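Local coordinates for protein lectin (Trichosanthes anguina, PDB 4HR6) that binds galactosides as a seed lectin, a three-chain, nontoxic homologue of type II ribosome-inactivating proteins with ricin-type beta-trefoil domains, at residues L26-D29 against G30-L33. Residues are numbered along the deposited sequence; the frame is centred on the assembly and turned at random.
Sequences LTSD and GSRL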
ATOM      1  N   LEU C  26      13.365 -31.111  13.173  1.00 84.40           N
ATOM      2  CA  LEU C  26      13.843 -32.338  12.529  1.00 85.66           C
ATOM      3  C   LEU C  26      14.391 -32.023  11.150  1.00 85.24           C
ATOM      4  O   LEU C  26      13.884 -31.124  10.481  1.00 85.65           O
ATOM      5  CB  LEU C  26      12.707 -33.360  12.378  1.00 90.58           C
ATOM      6  CG  LEU C  26      12.419 -34.324  13.535  1.00 95.13           C
ATOM      7  CD1 LEU C  26      12.072 -33.604  14.834  1.00 94.43           C
ATOM      8  CD2 LEU C  26      11.299 -35.276  13.131  1.00 93.97           C
ATOM      9  N   THR C  27      15.404 -32.781  10.725  1.00 82.96           N
ATOM     10  CA  THR C  27      16.069 -32.554   9.439  1.00 82.12           C
ATOM     11  C   THR C  27      16.060 -33.787   8.523  1.00 84.08           C
ATOM     12  O   THR C  27      16.781 -33.834   7.523  1.00 88.44           O
ATOM     13  CB  THR C  27      17.519 -32.086   9.660  1.00 81.28           C
ATOM     14  OG1 THR C  27      18.245 -33.092  10.371  1.00 85.13           O
ATOM     15  CG2 THR C  27      17.549 -30.802  10.471  1.00 81.75           C
ATOM     16  N   SER C  28      15.222 -34.769   8.845  1.00 85.08           N
ATOM     17  CA  SER C  28      15.165 -36.018   8.083  1.00 86.45           C
ATOM     18  C   SER C  28      14.417 -35.801   6.782  1.00 83.96           C
ATOM     19  O   SER C  28      13.306 -35.278   6.789  1.00 82.87           O
ATOM     20  CB  SER C  28      14.456 -37.111   8.889  1.00 89.96           C
ATOM     21  OG  SER C  28      14.928 -37.154  10.225  1.00 91.23           O
ATOM     22  N   ASP C  29      15.017 -36.229   5.677  1.00 83.63           N
ATOM     23  CA  ASP C  29      14.468 -35.988   4.342  1.00 87.41           C
ATOM     24  C   ASP C  29      13.064 -36.576   4.188  1.00 87.90           C
ATOM     25  O   ASP C  29      12.875 -37.605   3.538  1.00 89.39           O
ATOM     26  CB  ASP C  29      15.409 -36.544   3.268  1.00 89.10           C
ATOM     27  CG  ASP C  29      16.811 -35.960   3.364  1.00 92.76           C
ATOM     28  OD1 ASP C  29      17.769 -36.671   2.988  1.00 96.86           O
ATOM     29  OD2 ASP C  29      16.958 -34.805   3.831  1.00 88.45           O
ATOM     30  N   GLY C  30      12.089 -35.872   4.764  1.00 84.90           N
ATOM     31  CA  GLY C  30      10.711 -36.356   4.909  1.00 78.52           C
ATOM     32  C   GLY C  30       9.953 -35.801   6.114  1.00 71.83           C
ATOM     33  O   GLY C  30       8.767 -36.087   6.285  1.00 71.16           O
ATOM     34  N   SER C  31      10.620 -35.010   6.951  1.00 68.58           N
ATOM     35  CA  SER C  31       9.974 -34.376   8.105  1.00 69.26           C
ATOM     36  C   SER C  31       8.787 -33.478   7.705  1.00 68.17           C
ATOM     37  O   SER C  31       8.686 -33.022   6.557  1.00 61.34           O
ATOM     38  CB  SER C  31      10.997 -33.566   8.906  1.00 70.37           C
ATOM     39  OG  SER C  31      12.252 -34.231   8.948  1.00 71.64           O
ATOM     40  N   ARG C  32       7.899 -33.239   8.670  1.00 66.09           N
ATOM     41  CA  ARG C  32       6.613 -32.582   8.421  1.00 64.07           C
ATOM     42  C   ARG C  32       6.613 -31.127   8.916  1.00 61.12           C
ATOM     43  O   ARG C  32       7.384 -30.758   9.819  1.00 57.41           O
ATOM     44  CB  ARG C  32       5.486 -33.380   9.091  1.00 61.73           C
ATOM     45  N   LEU C  33       5.746 -30.308   8.321  1.00 61.86           N
ATOM     46  CA  LEU C  33       5.626 -28.881   8.698  1.00 63.02           C
ATOM     47  C   LEU C  33       4.255 -28.558   9.258  1.00 59.58           C
ATOM     48  O   LEU C  33       3.225 -28.935   8.688  1.00 52.64           O
ATOM     49  CB  LEU C  33       5.926 -27.929   7.533  1.00 64.37           C
ATOM     50  CG  LEU C  33       5.926 -28.538   6.135  1.00 70.32           C
ATOM     51  CD1 LEU C  33       5.190 -27.670   5.123  1.00 74.75           C
ATOM     52  CD2 LEU C  33       7.363 -28.814   5.715  1.00 69.57           C
TER
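Ser31 grips the carbonyl oxygen of Ser28 twice, closing a turn through Asp29 and Gly30. Ser31 N donates to Ser28 O at 2.7 Å, nearly in line with the C=O (160°), the i to i+3 bond of a beta turn. Ser31 OG donates to Ser28 O at 2.6 Å, coming in on a lone pair in the carbonyl plane, with a C=O...OG angle of 123°. Ser31 CB points into the turn, and chi1 of -38° sets OG beside its own backbone N, which lets both donors converge on one acceptor. Ser31 OG also lies 3.0 Å from Ser28 N, with the Leu26 CB methylene 3.6 Å from Ser31 OG. Around the turn, the Thr27 side chain rests on Leu57 and that of Asp29 on Asp76; beyond Ser31, Arg32 makes a backbone hydrogen bond with Ala23, a residue of the galactoside pocket. The turn lies in the loop joining strands 19-22 and 33-36 of the beta-trefoil lectin domain, with the Leu26 side chain about 8 Å from the bound methyl alpha-D-galactopyranoside. Although most of the turn is exposed, Ser31 is buried, and the Ser28 carbonyl gives both its N-H and its hydroxyl a partner inside the loop itself.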